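DELTA1-pyrroline-2-carboxylate reductase (Thermococcus litoralis DSM 5473, PDB 6T3E) catalyses the NAD(P)H-dependent reduction of Delta1-pyrroline-2-carboxylate to L-proline, probably as a step of L-hydroxyproline metabolism, and binds NADH and L-proline side by side. Local coordinates at residues L51-N55 / G56-V60; S80-D84 / S85-A89; A123-G127 / T128-A132. All coordinates share one frame; numbering follows the deposited sequence.

Contact 1 of 3, residues L51-N55 / G56-V60; sequences LELYN and GKAKV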
loop_
_atom_site.group_PDB
_atom_site.type_symbol
_atom_site.label_atom_id
_atom_site.label_comp_id
_atom_site.label_asym_id
_atom_site.label_seq_id
_atom_site.Cartn_x
_atom_site.Cartn_y
_atom_site.Cartn_z
ATOM N N LEU B 51 16.347 12.203 -10.182
ATOM C CA LEU B 51 17.776 11.957 -10.308
ATOM C C LEU B 51 18.202 10.815 -9.401
ATOM O O LEU B 51 19.003 9.958 -9.801
ATOM C CB LEU B 51 18.563 13.221 -9.979
ATOM C CG LEU B 51 20.092 13.091 -9.999
ATOM C CD1 LEU B 51 20.594 12.620 -11.357
ATOM C CD2 LEU B 51 20.738 14.412 -9.606
ATOM N N GLU B 52 17.656 10.774 -8.180
ATOM C CA GLU B 52 17.942 9.658 -7.286
ATOM C C GLU B 52 17.416 8.346 -7.862
ATOM O O GLU B 52 18.066 7.299 -7.725
ATOM C CB GLU B 52 17.356 9.950 -5.897
ATOM C CG GLU B 52 17.355 8.766 -4.920
ATOM C CD GLU B 52 17.151 9.165 -3.452
ATOM O OE1 GLU B 52 17.117 10.375 -3.138
ATOM O OE2 GLU B 52 17.011 8.253 -2.607
ATOM N N LEU B 53 16.275 8.392 -8.556
ATOM C CA LEU B 53 15.718 7.196 -9.189
ATOM C C LEU B 53 16.594 6.702 -10.339
ATOM O O LEU B 53 16.729 5.491 -10.548
ATOM C CB LEU B 53 14.304 7.487 -9.681
ATOM C CG LEU B 53 13.791 6.677 -10.869
ATOM C CD1 LEU B 53 13.466 5.252 -10.434
ATOM C CD2 LEU B 53 12.577 7.364 -11.476
ATOM N N TYR B 54 17.174 7.620 -11.112
ATOM C CA TYR B 54 18.015 7.215 -12.233
ATOM C C TYR B 54 19.311 6.563 -11.763
ATOM O O TYR B 54 19.837 5.668 -12.433
ATOM C CB TYR B 54 18.329 8.412 -13.131
ATOM C CG TYR B 54 19.110 8.014 -14.366
ATOM C CD1 TYR B 54 18.453 7.543 -15.502
ATOM C CD2 TYR B 54 20.501 8.075 -14.391
ATOM C CE1 TYR B 54 19.149 7.160 -16.625
ATOM C CE2 TYR B 54 21.211 7.691 -15.517
ATOM C CZ TYR B 54 20.526 7.235 -16.632
ATOM O OH TYR B 54 21.209 6.844 -17.760
ATOM N N ASN B 55 19.874 7.029 -10.648
ATOM C CA ASN B 55 21.130 6.490 -10.139
ATOM C C ASN B 55 20.954 5.176 -9.385
ATOM O O ASN B 55 21.903 4.734 -8.723
ATOM C CB ASN B 55 21.816 7.516 -9.233
ATOM C CG ASN B 55 22.196 8.788 -9.972
ATOM O OD1 ASN B 55 22.516 8.762 -11.161
ATOM N ND2 ASN B 55 22.153 9.912 -9.270
ATOM N N GLY B 56 19.788 4.536 -9.497
ATOM C CA GLY B 56 19.533 3.260 -8.853
ATOM C C GLY B 56 19.333 3.317 -7.357
ATOM O O GLY B 56 19.456 2.290 -6.685
ATOM N N LYS B 57 19.013 4.491 -6.816
ATOM C CA LYS B 57 18.835 4.674 -5.383
ATOM C C LYS B 57 17.367 4.783 -4.976
ATOM O O LYS B 57 17.067 5.362 -3.926
ATOM C CB LYS B 57 19.603 5.909 -4.918
ATOM C CG LYS B 57 21.097 5.789 -5.041
ATOM C CD LYS B 57 21.624 4.697 -4.129
ATOM C CE LYS B 57 23.164 4.676 -4.083
ATOM N NZ LYS B 57 23.693 4.012 -2.855
ATOM N N ALA B 58 16.448 4.241 -5.775
ATOM C CA ALA B 58 15.024 4.289 -5.472
ATOM C C ALA B 58 14.408 2.913 -5.642
ATOM O O ALA B 58 14.714 2.193 -6.599
ATOM C CB ALA B 58 14.282 5.282 -6.374
ATOM N N LYS B 59 13.520 2.562 -4.723
ATOM C CA LYS B 59 12.734 1.341 -4.822
ATOM C C LYS B 59 11.274 1.750 -5.023
ATOM O O LYS B 59 10.578 2.100 -4.065
ATOM C CB LYS B 59 12.928 0.471 -3.585
ATOM C CG LYS B 59 14.193 -0.337 -3.629
ATOM C CD LYS B 59 14.271 -1.294 -2.469
ATOM C CE LYS B 59 15.550 -2.102 -2.551
ATOM N NZ LYS B 59 15.818 -2.825 -1.282
ATOM N N VAL B 60 10.815 1.682 -6.271
ATOM C CA VAL B 60 9.450 2.061 -6.639
ATOM C C VAL B 60 8.750 0.881 -7.303
ATOM O O VAL B 60 8.694 0.807 -8.540
ATOM C CB VAL B 60 9.423 3.273 -7.581
ATOM C CG1 VAL B 60 8.038 3.956 -7.536
ATOM C CG2 VAL B 60 10.539 4.231 -7.251
#
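E52 O accepts a hydrogen bond from K57 N at 3.1 Å, the main polar link across this turn. Nested inside it, G56 N reaches L53 O in a weak bond of 3.4 Å. Together the two bonds make a Schellman motif that ends helix 39-54, with G56 as its C-prime residue. G56 has a positive phi of 74°, which favours glycine. The chain then turns into strand 58-68, the outermost strand at one end of the mixed sheet within this chain. The side chains of E52 and K57 cross at about a right angle, with E52 CG 3.6 Å from K57 CB. E52 CG lies opposite the backbone N (chi1 169°) and the chain runs out extended. Its carboxylate forms a salt bridge with R48 through OE1, which also bonds to S85 OG. Replacing E52 with an alanine removes the carboxylate and is likely to leave the R48 guanidinium without its acidic mate and S85 OG without this partner. On the apolar side A58 CB sits 3.7 Å from L53 CA and 4.0 Å from L53 CB. L53 also packs on L323 and I325, and its CD1 lies 4.4 Å from V60 CG2.

Contact 2 of 3, residues S80-D84 / S85-A89; sequences SYLED and SEALA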
loop_
_atom_site.group_PDB
_atom_site.type_symbol
_atom_site.label_atom_id
_atom_site.label_comp_id
_atom_site.label_asym_id
_atom_site.label_seq_id
_atom_site.Cartn_x
_atom_site.Cartn_y
_atom_site.Cartn_z
ATOM N N SER B 80 7.092 3.798 -1.671
ATOM C CA SER B 80 8.409 3.958 -2.275
ATOM C C SER B 80 9.436 4.235 -1.190
ATOM O O SER B 80 9.111 4.752 -0.118
ATOM C CB SER B 80 8.444 5.072 -3.331
ATOM O OG SER B 80 8.525 6.353 -2.740
ATOM N N TYR B 81 10.684 3.893 -1.486
ATOM C CA TYR B 81 11.787 4.124 -0.569
ATOM C C TYR B 81 12.913 4.777 -1.349
ATOM O O TYR B 81 13.419 4.201 -2.317
ATOM C CB TYR B 81 12.251 2.817 0.086
ATOM C CG TYR B 81 13.477 2.980 0.949
ATOM C CD1 TYR B 81 13.642 4.101 1.760
ATOM C CD2 TYR B 81 14.478 2.022 0.944
ATOM C CE1 TYR B 81 14.776 4.256 2.546
ATOM C CE2 TYR B 81 15.614 2.165 1.722
ATOM C CZ TYR B 81 15.763 3.284 2.516
ATOM O OH TYR B 81 16.900 3.416 3.282
ATOM N N LEU B 82 13.293 5.980 -0.941
ATOM C CA LEU B 82 14.440 6.663 -1.521
ATOM C C LEU B 82 15.553 6.607 -0.490
ATOM O O LEU B 82 15.480 7.269 0.554
ATOM C CB LEU B 82 14.104 8.099 -1.917
ATOM C CG LEU B 82 12.770 8.298 -2.625
ATOM C CD1 LEU B 82 12.662 9.720 -3.131
ATOM C CD2 LEU B 82 12.627 7.293 -3.755
ATOM N N GLU B 83 16.592 5.833 -0.804
ATOM C CA GLU B 83 17.563 5.421 0.198
ATOM C C GLU B 83 18.574 6.511 0.503
ATOM O O GLU B 83 18.979 6.654 1.661
ATOM C CB GLU B 83 18.252 4.138 -0.264
ATOM C CG GLU B 83 17.260 3.155 -0.905
ATOM C CD GLU B 83 17.896 2.089 -1.784
ATOM O OE1 GLU B 83 18.254 2.409 -2.942
ATOM O OE2 GLU B 83 18.004 0.922 -1.325
ATOM N N ASP B 84 18.949 7.319 -0.488
ATOM C CA ASP B 84 19.823 8.456 -0.217
ATOM C C ASP B 84 19.107 9.513 0.619
ATOM O O ASP B 84 19.638 9.988 1.629
ATOM C CB ASP B 84 20.317 9.059 -1.530
ATOM C CG ASP B 84 21.467 8.283 -2.121
ATOM O OD1 ASP B 84 22.081 7.469 -1.390
ATOM O OD2 ASP B 84 21.746 8.477 -3.325
ATOM N N SER B 85 17.895 9.886 0.218
ATOM C CA SER B 85 17.113 10.850 0.977
ATOM C C SER B 85 16.514 10.249 2.239
ATOM O O SER B 85 16.040 11.003 3.099
ATOM C CB SER B 85 16.008 11.436 0.092
ATOM O OG SER B 85 16.538 12.413 -0.790
ATOM N N GLU B 86 16.533 8.925 2.372
ATOM C CA GLU B 86 15.935 8.236 3.513
ATOM C C GLU B 86 14.477 8.652 3.692
ATOM O O GLU B 86 14.037 9.049 4.772
ATOM C CB GLU B 86 16.743 8.473 4.786
ATOM C CG GLU B 86 18.109 7.831 4.763
ATOM C CD GLU B 86 18.081 6.336 5.059
ATOM O OE1 GLU B 86 17.037 5.695 4.800
ATOM O OE2 GLU B 86 19.111 5.804 5.556
ATOM N N ALA B 87 13.731 8.552 2.602
ATOM C CA ALA B 87 12.303 8.829 2.566
ATOM C C ALA B 87 11.597 7.510 2.293
ATOM O O ALA B 87 11.701 6.963 1.192
ATOM C CB ALA B 87 11.970 9.865 1.492
ATOM N N LEU B 88 10.925 6.980 3.307
ATOM C CA LEU B 88 10.200 5.712 3.219
ATOM C C LEU B 88 8.729 6.036 3.467
ATOM O O LEU B 88 8.319 6.198 4.621
ATOM C CB LEU B 88 10.734 4.680 4.220
ATOM C CG LEU B 88 10.004 3.327 4.255
ATOM C CD1 LEU B 88 9.951 2.632 2.856
ATOM C CD2 LEU B 88 10.590 2.395 5.303
ATOM N N ALA B 89 7.950 6.169 2.384
ATOM C CA ALA B 89 6.586 6.674 2.473
ATOM C C ALA B 89 5.638 5.893 1.581
ATOM O O ALA B 89 6.017 5.372 0.524
ATOM C CB ALA B 89 6.493 8.151 2.092
#
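Y81 and L88 form the non-hydrogen-bonded pair of an antiparallel beta hairpin, made by strands 73-82 and 87-95. S80 with A89 and L82 with A87 are the hydrogen-bonded pairs beside it. At the turn a G1 beta bulge sets two residues, E86 and A87, opposite L82. E86 takes the positive phi (54°) of that bulge.

Backbone bonds tie the two strands. S80 and A89 bond to each other in both directions, with S80 N to A89 O at 2.9 Å. L82 N gives to A87 O at 2.8 Å, and A87 N returns a bond to L82 O. Across the turn, E86 N makes a weak bond to E83 O. A87 O also receives a CA-H...O contact from Y81 CA at 3.3 Å.

The apolar contacts divide between the two faces of the sheet. On the face of Y81 and L88, L88 CD1 lies 3.6 Å from Y81 CB, and Y81 also packs on V68 of the second subunit. L82 CB and A87 CB meet more loosely at 4.4 Å on the other face. There L82 lies against A49 of helix 39-54 and I325 of helix 324-341.

The polar side-chain contact joins Y81 to E86. CG of Y81 stands anti to the backbone N (chi1 175°), and the ring runs along the hairpin toward the turn. The E86 chain bends at chi2 and lies alongside it, pointing the same way. E86 OE2 bonds to H71 NE2 of the second subunit. Y81 OH donates to E86 OE1 at 2.7 Å. The hydroxyl comes from above the carboxylate, 41° out of its plane, while OE1 itself lies at the edge of the ring, in its plane.

Contact 3 of 3, residues A123-G127 / T128-A132; sequences ALMEG and TFITA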
loop_
_atom_site.group_PDB
_atom_site.type_symbol
_atom_site.label_atom_id
_atom_site.label_comp_id
_atom_site.label_asym_id
_atom_site.label_seq_id
_atom_site.Cartn_x
_atom_site.Cartn_y
_atom_site.Cartn_z
ATOM N N ALA B 123 4.880 9.657 10.816
ATOM C CA ALA B 123 3.909 10.721 10.618
ATOM C C ALA B 123 2.749 10.261 9.744
ATOM O O ALA B 123 2.910 9.438 8.839
ATOM C CB ALA B 123 4.556 11.963 9.989
ATOM N N LEU B 124 1.578 10.817 10.034
ATOM C CA LEU B 124 0.419 10.755 9.156
ATOM C C LEU B 124 0.096 12.180 8.736
ATOM O O LEU B 124 -0.140 13.038 9.596
ATOM C CB LEU B 124 -0.778 10.110 9.853
ATOM C CG LEU B 124 -1.978 9.948 8.915
ATOM C CD1 LEU B 124 -1.819 8.697 8.073
ATOM C CD2 LEU B 124 -3.277 9.917 9.708
ATOM N N MET B 125 0.105 12.432 7.421
ATOM C CA MET B 125 -0.094 13.763 6.858
ATOM C C MET B 125 -1.227 13.741 5.843
ATOM O O MET B 125 -1.435 12.745 5.142
ATOM C CB MET B 125 1.155 14.306 6.133
ATOM C CG MET B 125 2.479 13.809 6.635
ATOM S SD MET B 125 3.821 14.439 5.612
ATOM C CE MET B 125 3.083 14.139 4.047
ATOM N N GLU B 126 -1.948 14.859 5.756
ATOM C CA GLU B 126 -2.942 15.004 4.704
ATOM C C GLU B 126 -2.253 14.970 3.345
ATOM O O GLU B 126 -1.274 15.685 3.111
ATOM C CB GLU B 126 -3.726 16.303 4.877
ATOM C CG GLU B 126 -5.073 16.281 4.183
ATOM C CD GLU B 126 -5.066 17.002 2.843
ATOM O OE1 GLU B 126 -3.977 17.365 2.352
ATOM O OE2 GLU B 126 -6.166 17.211 2.281
ATOM N N GLY B 127 -2.759 14.137 2.446
ATOM C CA GLY B 127 -2.041 13.954 1.205
ATOM C C GLY B 127 -2.643 14.689 0.038
ATOM O O GLY B 127 -1.985 14.844 -0.991
ATOM N N THR B 128 -3.858 15.211 0.212
ATOM C CA THR B 128 -4.568 15.826 -0.906
ATOM C C THR B 128 -3.814 17.028 -1.448
ATOM O O THR B 128 -3.642 17.172 -2.662
ATOM C CB THR B 128 -5.974 16.245 -0.479
ATOM O OG1 THR B 128 -6.635 15.151 0.164
ATOM C CG2 THR B 128 -6.766 16.661 -1.683
ATOM N N PHE B 129 -3.351 17.903 -0.558
ATOM C CA PHE B 129 -2.623 19.095 -0.985
ATOM C C PHE B 129 -1.260 18.729 -1.560
ATOM O O PHE B 129 -0.818 19.320 -2.556
ATOM C CB PHE B 129 -2.508 20.049 0.203
ATOM C CG PHE B 129 -1.527 21.164 0.016
ATOM C CD1 PHE B 129 -1.841 22.263 -0.767
ATOM C CD2 PHE B 129 -0.303 21.129 0.657
ATOM C CE1 PHE B 129 -0.943 23.302 -0.917
ATOM C CE2 PHE B 129 0.599 22.159 0.513
ATOM C CZ PHE B 129 0.278 23.247 -0.275
ATOM N N ILE B 130 -0.597 17.735 -0.964
ATOM C CA ILE B 130 0.706 17.299 -1.447
ATOM C C ILE B 130 0.573 16.634 -2.805
ATOM O O ILE B 130 1.462 16.750 -3.658
ATOM C CB ILE B 130 1.376 16.375 -0.426
ATOM C CG1 ILE B 130 2.040 17.221 0.652
ATOM C CG2 ILE B 130 2.390 15.454 -1.112
ATOM C CD1 ILE B 130 1.969 16.599 1.982
ATOM N N THR B 131 -0.518 15.899 -3.018
ATOM C CA THR B 131 -0.730 15.285 -4.321
ATOM C C THR B 131 -0.788 16.343 -5.417
ATOM O O THR B 131 -0.080 16.247 -6.426
ATOM C CB THR B 131 -2.036 14.488 -4.311
ATOM O OG1 THR B 131 -1.955 13.423 -3.355
ATOM C CG2 THR B 131 -2.341 13.921 -5.706
ATOM N N ALA B 132 -1.550 17.410 -5.186
ATOM C CA ALA B 132 -1.631 18.485 -6.166
ATOM C C ALA B 132 -0.285 19.191 -6.323
ATOM O O ALA B 132 0.116 19.525 -7.445
ATOM C CB ALA B 132 -2.730 19.468 -5.766
#
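E126 folds its carboxylate over the first residues of helix 128-146, across T128 and onto the amide of F129. F129 N bonds to E126 OE1 at 3.0 Å. This capping bond is almost straight, with an N-H...acceptor angle of 175°, and it meets OE1 on the syn side. CG of E126 points away from the backbone N (chi1 -158°), and the chain then bends at chi2, which turns the carboxylate back to the helix start. Its negative charge would probably also interact favourably with the helix dipole at this N-terminal end. R30 adds a long, weak ion pair to OE2. T128 OG1 bonds to A109 N of strand 107-114.

G127 O is gripped twice by T131. T131 N bonds to it at 2.7 Å in the first turn of the helix. T131 OG1 donates from above the carbonyl plane at 2.8 Å. The OG1 bonds to G127 O and K91 NZ probably fix the rotation of the T131 side chain.

M125 and I130 cross at about a right angle, M125 CE meeting I130 CD1. I130 CD1 also lies 3.6 Å from E126 O, and the side chain packs on I111 and L33. The whole is a strand-to-helix junction at the active site: strand 121-126 ends at a capped helix whose T131 touches both the bound proline and the NADH.

How the contacts relate
All three contacts are local turns that reach the same mixed sheet, but they differ in depth. Contact 1 lies at the surface, while contacts 2 and 3 are buried. Contacts 1 and 2 touch: K59 N lies 2.9 Å from Y81 O, a probable hydrogen bond between neighbouring strands 58-68 and 73-82. Contact 3 stands apart, its centre about 17 Å from that of contact 2. Their chemistry follows their place. Contact 1 closes a helix with backbone bonds. Contact 2 turns a hairpin; both it and contact 1, through E86 and K59, make polar bonds to the second subunit. Contact 3 opens a helix with a side-chain cap and is the one that reaches the ligands.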